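Local coordinates for Alr3699 protein (Nostoc sp., PDB 4XSO) that is probably a glycosyltransferase of the two-domain GT-B fold, at residues N148-Q162 with F165-Y179. Residues are numbered along the deposited sequence; the frame is centred on the assembly and turned at random.
Sequences NRFASLVIANSQASQ and FIQAGGRAELTKVIY. With GOL (glycerol), chain D.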
ATOM      1  N   ASN A 148      -0.705 -14.855  -4.000  1.00 32.06           N
ATOM      2  CA  ASN A 148      -1.622 -15.865  -3.564  1.00 31.52           C
ATOM      3  C   ASN A 148      -2.936 -15.268  -3.150  1.00 31.79           C
ATOM      4  O   ASN A 148      -4.005 -15.831  -3.384  1.00 29.81           O
ATOM      5  CB  ASN A 148      -1.063 -16.684  -2.352  1.00 31.76           C
ATOM      6  CG  ASN A 148       0.065 -17.584  -2.754  1.00 34.97           C
ATOM      7  OD1 ASN A 148       0.297 -17.770  -3.943  1.00 35.52           O
ATOM      8  ND2 ASN A 148       0.757 -18.175  -1.778  1.00 31.42           N
ATOM      9  N   ARG A 149      -2.886 -14.119  -2.535  1.00 29.95           N
ATOM     10  CA  ARG A 149      -4.144 -13.553  -2.044  1.00 35.94           C
ATOM     11  C   ARG A 149      -4.898 -12.692  -3.092  1.00 35.09           C
ATOM     12  O   ARG A 149      -6.147 -12.601  -3.048  1.00 28.53           O
ATOM     13  CB  ARG A 149      -3.923 -12.714  -0.796  1.00 42.48           C
ATOM     14  CG  ARG A 149      -5.235 -12.166  -0.207  1.00 50.33           C
ATOM     15  CD  ARG A 149      -5.144 -11.661   1.252  1.00 63.31           C
ATOM     16  NE  ARG A 149      -6.493 -11.532   1.864  1.00 70.94           N
ATOM     17  CZ  ARG A 149      -6.753 -10.993   3.064  1.00 77.65           C
ATOM     18  NH1 ARG A 149      -5.770 -10.533   3.848  1.00 76.96           N
ATOM     19  NH2 ARG A 149      -8.018 -10.937   3.499  1.00 77.35           N
ATOM     20  N   PHE A 150      -4.168 -11.984  -3.925  1.00 28.77           N
ATOM     21  CA  PHE A 150      -4.859 -10.971  -4.774  1.00 29.83           C
ATOM     22  C   PHE A 150      -4.870 -11.268  -6.233  1.00 28.66           C
ATOM     23  O   PHE A 150      -5.632 -10.648  -6.998  1.00 29.24           O
ATOM     24  CB  PHE A 150      -4.205  -9.620  -4.591  1.00 33.81           C
ATOM     25  CG  PHE A 150      -4.337  -9.101  -3.199  1.00 34.91           C
ATOM     26  CD1 PHE A 150      -5.552  -8.606  -2.780  1.00 41.93           C
ATOM     27  CD2 PHE A 150      -3.318  -9.284  -2.278  1.00 38.73           C
ATOM     28  CE1 PHE A 150      -5.719  -8.201  -1.458  1.00 52.48           C
ATOM     29  CE2 PHE A 150      -3.480  -8.902  -0.956  1.00 41.62           C
ATOM     30  CZ  PHE A 150      -4.678  -8.338  -0.549  1.00 43.97           C
ATOM     31  N   ALA A 151      -3.948 -12.109  -6.668  1.00 25.91           N
ATOM     32  CA  ALA A 151      -3.847 -12.353  -8.136  1.00 29.32           C
ATOM     33  C   ALA A 151      -4.861 -13.371  -8.585  1.00 33.04           C
ATOM     34  O   ALA A 151      -4.981 -14.380  -7.982  1.00 31.22           O
ATOM     35  CB  ALA A 151      -2.436 -12.840  -8.450  1.00 30.10           C
ATOM     36  N   SER A 152      -5.614 -13.093  -9.654  1.00 31.85           N
ATOM     37  CA  SER A 152      -6.484 -14.043 -10.231  1.00 30.92           C
ATOM     38  C   SER A 152      -5.742 -15.121 -10.996  1.00 31.92           C
ATOM     39  O   SER A 152      -6.304 -16.156 -11.274  1.00 29.42           O
ATOM     40  CB  SER A 152      -7.454 -13.343 -11.214  1.00 34.00           C
ATOM     41  OG  SER A 152      -8.354 -12.573 -10.481  1.00 32.63           O
ATOM     42  N   LEU A 153      -4.511 -14.830 -11.410  1.00 30.23           N
ATOM     43  CA  LEU A 153      -3.794 -15.682 -12.309  1.00 29.89           C
ATOM     44  C   LEU A 153      -2.303 -15.297 -12.203  1.00 27.86           C
ATOM     45  O   LEU A 153      -1.970 -14.136 -12.110  1.00 28.51           O
ATOM     46  CB  LEU A 153      -4.315 -15.426 -13.725  1.00 35.65           C
ATOM     47  CG  LEU A 153      -3.390 -15.928 -14.807  1.00 40.92           C
ATOM     48  CD1 LEU A 153      -3.506 -17.443 -14.879  1.00 41.41           C
ATOM     49  CD2 LEU A 153      -3.785 -15.262 -16.128  1.00 46.88           C
ATOM     50  N   VAL A 154      -1.430 -16.292 -12.224  1.00 28.63           N
ATOM     51  CA  VAL A 154       0.008 -16.070 -12.254  1.00 26.57           C
ATOM     52  C   VAL A 154       0.522 -16.727 -13.535  1.00 30.27           C
ATOM     53  O   VAL A 154       0.458 -17.939 -13.673  1.00 28.36           O
ATOM     54  CB  VAL A 154       0.669 -16.702 -11.046  1.00 27.34           C
ATOM     55  CG1 VAL A 154       2.178 -16.694 -11.181  1.00 29.13           C
ATOM     56  CG2 VAL A 154       0.235 -15.940  -9.792  1.00 26.54           C
ATOM     57  N   ILE A 155       0.975 -15.920 -14.492  1.00 28.19           N
ATOM     58  CA  ILE A 155       1.489 -16.439 -15.755  1.00 27.68           C
ATOM     59  C   ILE A 155       2.949 -16.635 -15.581  1.00 28.38           C
ATOM     60  O   ILE A 155       3.664 -15.714 -15.195  1.00 30.43           O
ATOM     61  CB  ILE A 155       1.217 -15.463 -16.924  1.00 30.30           C
ATOM     62  CG1 ILE A 155      -0.290 -15.343 -17.142  1.00 33.76           C
ATOM     63  CG2 ILE A 155       1.840 -15.989 -18.199  1.00 28.30           C
ATOM     64  CD1 ILE A 155      -0.654 -14.311 -18.198  1.00 35.42           C
ATOM     65  N   ALA A 156       3.417 -17.856 -15.773  1.00 30.24           N
ATOM     66  CA  ALA A 156       4.856 -18.144 -15.625  1.00 29.34           C
ATOM     67  C   ALA A 156       5.502 -18.397 -16.994  1.00 27.39           C
ATOM     68  O   ALA A 156       4.884 -19.008 -17.844  1.00 31.58           O
ATOM     69  CB  ALA A 156       5.066 -19.325 -14.699  1.00 31.88           C
ATOM     70  N   ASN A 157       6.696 -17.854 -17.220  1.00 26.68           N
ATOM     71  CA  ASN A 157       7.358 -17.915 -18.521  1.00 29.48           C
ATOM     72  C   ASN A 157       8.021 -19.246 -18.775  1.00 29.81           C
ATOM     73  O   ASN A 157       8.456 -19.578 -19.896  1.00 29.14           O
ATOM     74  CB  ASN A 157       8.283 -16.723 -18.699  1.00 29.15           C
ATOM     75  CG  ASN A 157       9.471 -16.725 -17.701  1.00 31.64           C
ATOM     76  OD1 ASN A 157       9.531 -17.547 -16.762  1.00 28.83           O
ATOM     77  ND2 ASN A 157      10.426 -15.816 -17.939  1.00 32.66           N
ATOM     78  N   SER A 158       7.959 -20.118 -17.779  1.00 27.85           N
ATOM     79  CA  SER A 158       8.548 -21.430 -17.933  1.00 32.33           C
ATOM     80  C   SER A 158       8.114 -22.324 -16.761  1.00 32.01           C
ATOM     81  O   SER A 158       7.685 -21.827 -15.702  1.00 28.88           O
ATOM     82  CB  SER A 158      10.064 -21.306 -17.949  1.00 34.26           C
ATOM     83  OG  SER A 158      10.524 -20.974 -16.657  1.00 34.04           O
ATOM     84  N   GLN A 159       8.148 -23.628 -17.004  1.00 30.20           N
ATOM     85  CA  GLN A 159       8.056 -24.625 -15.906  1.00 32.50           C
ATOM     86  C   GLN A 159       9.044 -24.392 -14.720  1.00 27.67           C
ATOM     87  O   GLN A 159       8.632 -24.503 -13.577  1.00 27.56           O
ATOM     88  CB  GLN A 159       8.134 -26.059 -16.435  1.00 34.92           C
ATOM     89  CG  GLN A 159       6.902 -26.372 -17.291  1.00 50.71           C
ATOM     90  CD  GLN A 159       6.850 -27.766 -17.972  1.00 57.77           C
ATOM     91  OE1 GLN A 159       7.850 -28.451 -18.142  1.00 55.37           O
ATOM     92  NE2 GLN A 159       5.658 -28.142 -18.402  1.00 59.88           N
ATOM     93  N   ALA A 160      10.251 -23.956 -15.016  1.00 28.89           N
ATOM     94  CA  ALA A 160      11.272 -23.577 -14.025  1.00 33.23           C
ATOM     95  C   ALA A 160      10.826 -22.399 -13.123  1.00 36.07           C
ATOM     96  O   ALA A 160      10.899 -22.494 -11.880  1.00 29.11           O
ATOM     97  CB  ALA A 160      12.550 -23.178 -14.742  1.00 34.92           C
ATOM     98  N   SER A 161      10.267 -21.352 -13.742  1.00 28.98           N
ATOM     99  CA  SER A 161       9.731 -20.252 -13.002  1.00 28.73           C
ATOM    100  C   SER A 161       8.525 -20.714 -12.210  1.00 28.00           C
ATOM    101  O   SER A 161       8.326 -20.305 -11.054  1.00 26.18           O
ATOM    102  CB  SER A 161       9.396 -19.029 -13.886  1.00 29.12           C
ATOM    103  OG  SER A 161      10.603 -18.552 -14.463  1.00 41.45           O
ATOM    104  N   GLN A 162       7.680 -21.504 -12.827  1.00 30.07           N
ATOM    105  CA  GLN A 162       6.461 -21.948 -12.170  1.00 26.16           C
ATOM    106  C   GLN A 162       6.833 -22.792 -10.964  1.00 29.14           C
ATOM    107  O   GLN A 162       6.229 -22.683  -9.931  1.00 29.73           O
ATOM    108  CB  GLN A 162       5.636 -22.788 -13.140  1.00 27.19           C
ATOM    109  CG  GLN A 162       4.320 -23.368 -12.603  1.00 28.72           C
ATOM    110  CD  GLN A 162       3.697 -24.304 -13.617  1.00 29.77           C
ATOM    111  OE1 GLN A 162       4.387 -25.068 -14.247  1.00 30.08           O
ATOM    112  NE2 GLN A 162       2.417 -24.223 -13.790  1.00 33.07           N
ATOM    113  N   PHE A 165       8.123 -20.663  -8.028  1.00 27.90           N
ATOM    114  CA  PHE A 165       7.070 -19.931  -7.370  1.00 29.68           C
ATOM    115  C   PHE A 165       6.322 -20.786  -6.398  1.00 29.60           C
ATOM    116  O   PHE A 165       5.982 -20.363  -5.287  1.00 34.94           O
ATOM    117  CB  PHE A 165       6.085 -19.425  -8.447  1.00 28.29           C
ATOM    118  CG  PHE A 165       4.817 -18.876  -7.891  1.00 31.13           C
ATOM    119  CD1 PHE A 165       4.787 -17.589  -7.297  1.00 35.92           C
ATOM    120  CD2 PHE A 165       3.620 -19.572  -8.019  1.00 27.73           C
ATOM    121  CE1 PHE A 165       3.563 -17.055  -6.875  1.00 32.14           C
ATOM    122  CE2 PHE A 165       2.407 -19.035  -7.578  1.00 29.62           C
ATOM    123  CZ  PHE A 165       2.374 -17.798  -7.003  1.00 30.31           C
ATOM    124  N   ILE A 166       6.051 -22.017  -6.825  1.00 31.43           N
ATOM    125  CA  ILE A 166       5.415 -22.992  -5.980  1.00 31.53           C
ATOM    126  C   ILE A 166       6.285 -23.380  -4.748  1.00 36.44           C
ATOM    127  O   ILE A 166       5.764 -23.506  -3.648  1.00 34.35           O
ATOM    128  CB  ILE A 166       5.101 -24.242  -6.806  1.00 33.72           C
ATOM    129  CG1 ILE A 166       3.948 -23.960  -7.769  1.00 33.50           C
ATOM    130  CG2 ILE A 166       4.815 -25.457  -5.900  1.00 33.79           C
ATOM    131  CD1 ILE A 166       3.675 -25.171  -8.719  1.00 36.06           C
ATOM    132  N   GLN A 167       7.577 -23.601  -4.951  1.00 34.60           N
ATOM    133  CA  GLN A 167       8.485 -24.026  -3.865  1.00 35.36           C
ATOM    134  C   GLN A 167       8.672 -22.950  -2.825  1.00 38.78           C
ATOM    135  O   GLN A 167       9.021 -23.228  -1.711  1.00 41.83           O
ATOM    136  CB  GLN A 167       9.865 -24.358  -4.456  1.00 38.71           C
ATOM    137  CG  GLN A 167       9.855 -25.692  -5.190  1.00 42.05           C
ATOM    138  CD  GLN A 167      11.078 -25.967  -6.045  1.00 48.25           C
ATOM    139  OE1 GLN A 167      11.826 -25.072  -6.455  1.00 53.69           O
ATOM    140  NE2 GLN A 167      11.251 -27.231  -6.369  1.00 56.79           N
ATOM    141  N   ALA A 168       8.478 -21.696  -3.229  1.00 40.35           N
ATOM    142  CA  ALA A 168       8.509 -20.549  -2.367  1.00 35.66           C
ATOM    143  C   ALA A 168       7.188 -20.327  -1.654  1.00 37.14           C
ATOM    144  O   ALA A 168       7.082 -19.396  -0.921  1.00 34.05           O
ATOM    145  CB  ALA A 168       8.838 -19.308  -3.165  1.00 38.80           C
ATOM    146  N   GLY A 169       6.210 -21.206  -1.809  1.00 37.27           N
ATOM    147  CA  GLY A 169       4.933 -21.076  -1.142  1.00 35.67           C
ATOM    148  C   GLY A 169       3.805 -20.546  -2.066  1.00 40.56           C
ATOM    149  O   GLY A 169       2.673 -20.395  -1.619  1.00 30.97           O
ATOM    150  N   GLY A 170       4.075 -20.291  -3.349  1.00 33.18           N
ATOM    151  CA  GLY A 170       2.997 -19.871  -4.248  1.00 32.72           C
ATOM    152  C   GLY A 170       1.985 -20.967  -4.490  1.00 32.78           C
ATOM    153  O   GLY A 170       2.307 -22.165  -4.537  1.00 29.39           O
ATOM    154  N   ARG A 171       0.768 -20.542  -4.691  1.00 33.74           N
ATOM    155  CA  ARG A 171      -0.340 -21.462  -4.944  1.00 35.25           C
ATOM    156  C   ARG A 171      -0.274 -22.002  -6.375  1.00 36.24           C
ATOM    157  O   ARG A 171      -0.561 -21.285  -7.336  1.00 29.83           O
ATOM    158  CB  ARG A 171      -1.637 -20.715  -4.721  1.00 34.07           C
ATOM    159  CG  ARG A 171      -2.011 -20.564  -3.248  1.00 35.07           C
ATOM    160  CD  ARG A 171      -3.172 -19.600  -3.095  1.00 34.13           C
ATOM    161  NE  ARG A 171      -4.355 -20.097  -3.708  1.00 41.44           N
ATOM    162  CZ  ARG A 171      -5.333 -19.339  -4.205  1.00 51.81           C
ATOM    163  NH1 ARG A 171      -5.252 -18.019  -4.155  1.00 50.61           N
ATOM    164  NH2 ARG A 171      -6.394 -19.915  -4.776  1.00 54.01           N
ATOM    165  N   ALA A 172       0.007 -23.304  -6.468  1.00 31.23           N
ATOM    166  CA  ALA A 172       0.219 -23.956  -7.716  1.00 30.59           C
ATOM    167  C   ALA A 172      -1.005 -23.824  -8.662  1.00 27.81           C
ATOM    168  O   ALA A 172      -0.817 -23.633  -9.844  1.00 28.43           O
ATOM    169  CB  ALA A 172       0.680 -25.395  -7.514  1.00 29.83           C
ATOM    170  N   GLU A 173      -2.225 -23.835  -8.128  1.00 27.65           N
ATOM    171  CA  GLU A 173      -3.431 -23.812  -8.928  1.00 31.14           C
ATOM    172  C   GLU A 173      -3.699 -22.439  -9.607  1.00 29.83           C
ATOM    173  O   GLU A 173      -4.596 -22.300 -10.424  1.00 27.31           O
ATOM    174  CB  GLU A 173      -4.662 -24.274  -8.131  1.00 34.60           C
ATOM    175  CG  GLU A 173      -5.218 -23.359  -7.017  1.00 37.40           C
ATOM    176  CD  GLU A 173      -4.409 -23.333  -5.703  1.00 41.62           C
ATOM    177  OE1 GLU A 173      -3.293 -23.961  -5.582  1.00 37.91           O
ATOM    178  OE2 GLU A 173      -4.922 -22.673  -4.750  1.00 42.51           O
ATOM    179  N   LEU A 174      -2.955 -21.419  -9.216  1.00 31.06           N
ATOM    180  CA  LEU A 174      -3.089 -20.137  -9.774  1.00 31.71           C
ATOM    181  C   LEU A 174      -2.233 -20.009 -11.054  1.00 30.19           C
ATOM    182  O   LEU A 174      -2.340 -19.011 -11.747  1.00 33.91           O
ATOM    183  CB  LEU A 174      -2.622 -19.056  -8.791  1.00 33.74           C
ATOM    184  CG  LEU A 174      -3.525 -18.465  -7.722  1.00 36.86           C
ATOM    185  CD1 LEU A 174      -2.826 -17.209  -7.161  1.00 35.66           C
ATOM    186  CD2 LEU A 174      -4.957 -18.133  -8.197  1.00 36.39           C
ATOM    187  N   THR A 175      -1.370 -20.992 -11.359  1.00 32.75           N
ATOM    188  CA  THR A 175      -0.277 -20.749 -12.290  1.00 29.81           C
ATOM    189  C   THR A 175      -0.636 -21.348 -13.625  1.00 29.87           C
ATOM    190  O   THR A 175      -1.387 -22.274 -13.658  1.00 30.52           O
ATOM    191  CB  THR A 175       1.081 -21.387 -11.862  1.00 31.06           C
ATOM    192  OG1 THR A 175       0.970 -22.815 -11.815  1.00 28.47           O
ATOM    193  CG2 THR A 175       1.528 -20.848 -10.519  1.00 34.10           C
ATOM    194  N   LYS A 176      -0.111 -20.770 -14.689  1.00 29.50           N
ATOM    195  CA  LYS A 176      -0.219 -21.278 -16.008  1.00 30.46           C
ATOM    196  C   LYS A 176       1.082 -20.908 -16.691  1.00 28.35           C
ATOM    197  O   LYS A 176       1.479 -19.742 -16.646  1.00 31.94           O
ATOM    198  CB  LYS A 176      -1.332 -20.586 -16.764  1.00 30.19           C
ATOM    199  CG  LYS A 176      -1.450 -21.173 -18.186  1.00 36.37           C
ATOM    200  CD  LYS A 176      -2.650 -20.689 -18.969  1.00 40.66           C
ATOM    201  CE  LYS A 176      -2.390 -20.890 -20.471  1.00 47.77           C
ATOM    202  NZ  LYS A 176      -2.066 -22.287 -20.877  1.00 47.37           N
ATOM    203  N   VAL A 177       1.684 -21.822 -17.431  1.00 24.59           N
ATOM    204  CA  VAL A 177       2.906 -21.535 -18.119  1.00 24.82           C
ATOM    205  C   VAL A 177       2.570 -20.974 -19.509  1.00 25.23           C
ATOM    206  O   VAL A 177       1.797 -21.575 -20.177  1.00 26.06           O
ATOM    207  CB  VAL A 177       3.847 -22.766 -18.268  1.00 27.14           C
ATOM    208  CG1 VAL A 177       4.963 -22.499 -19.209  1.00 28.52           C
ATOM    209  CG2 VAL A 177       4.402 -23.209 -16.893  1.00 29.58           C
ATOM    210  N   ILE A 178       3.098 -19.821 -19.882  1.00 25.32           N
ATOM    211  CA  ILE A 178       2.957 -19.300 -21.269  1.00 25.52           C
ATOM    212  C   ILE A 178       4.337 -18.790 -21.617  1.00 26.32           C
ATOM    213  O   ILE A 178       4.879 -17.927 -20.958  1.00 27.76           O
ATOM    214  CB  ILE A 178       1.940 -18.176 -21.420  1.00 31.31           C
ATOM    215  CG1 ILE A 178       0.554 -18.629 -21.026  1.00 32.40           C
ATOM    216  CG2 ILE A 178       1.883 -17.678 -22.879  1.00 30.01           C
ATOM    217  CD1 ILE A 178      -0.464 -17.534 -21.161  1.00 34.47           C
ATOM    218  N   TYR A 179       4.920 -19.361 -22.683  1.00 29.20           N
ATOM    219  CA  TYR A 179       6.305 -19.094 -23.073  1.00 29.14           C
ATOM    220  C   TYR A 179       6.314 -17.709 -23.773  1.00 29.37           C
ATOM    221  O   TYR A 179       5.290 -17.222 -24.176  1.00 33.91           O
ATOM    222  CB  TYR A 179       6.742 -20.237 -24.000  1.00 29.33           C
ATOM    223  CG  TYR A 179       6.948 -21.586 -23.306  1.00 32.63           C
ATOM    224  CD1 TYR A 179       7.838 -21.687 -22.227  1.00 32.42           C
ATOM    225  CD2 TYR A 179       6.379 -22.776 -23.781  1.00 36.39           C
ATOM    226  CE1 TYR A 179       8.089 -22.900 -21.578  1.00 38.69           C
ATOM    227  CE2 TYR A 179       6.653 -24.026 -23.111  1.00 39.57           C
ATOM    228  CZ  TYR A 179       7.515 -24.072 -22.017  1.00 40.56           C
ATOM    229  OH  TYR A 179       7.853 -25.277 -21.270  1.00 50.25           O
TER
HETATM  230  C1  GOL D 402       1.135 -25.007 -19.188  1.00 62.20           C
HETATM  231  O1  GOL D 402       0.246 -23.870 -19.508  1.00 47.98           O
HETATM  232  C2  GOL D 402       1.625 -25.156 -17.716  1.00 51.95           C
HETATM  233  O2  GOL D 402       0.554 -24.756 -16.929  1.00 31.64           O
HETATM  234  C3  GOL D 402       2.112 -26.561 -17.248  1.00 60.45           C
HETATM  235  O3  GOL D 402       1.789 -26.732 -15.832  1.00 52.25           O
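Val154 N to Leu174 O (2.9 Å), Lys176 N to Val154 O, Ala156 N to Lys176 O and Ile178 N to Ala156 O pair strand 153-156 with strand 175-177, in parallel, at one edge of the seven-stranded Rossmann-like sheet of the N-terminal GT-B domain. Helix 159-167 completes this beta-alpha-beta unit. Its Phe165 ring is sandwiched between Val154 CG1, centred over one face, and Gly170 CA, offset toward the rim of the other. Among the remaining apolar contacts, Ile155 CG2 reaches Ile178 CB at 3.9 Å, and Val154 CG2 meets Leu174 CD1 at 4.2 Å.

Asn148 joins the end of helix 137-150 to the turn after helix 159-167: ND2 donates to Gly169 O, in the Schellman motif, while OD1 accepts Arg171 N at 2.9 Å from above its carbonyl plane. Arg171 slides past Asn148 the other way, bending at chi3 (64°); NH1 then meets Asn148 O, while NE and NH2 share Glu173 OE2 in a salt bridge. Gln162, extended with CG anti to the backbone N (chi1 179°), ties helix 159-167 to the start of strand 175-177, NE2 donating to Thr175 OG1 at 2.8 Å. Beside it, Val177 N donates to glycerol O2, and glycerol O1 donates to Val177 O at 2.8 Å.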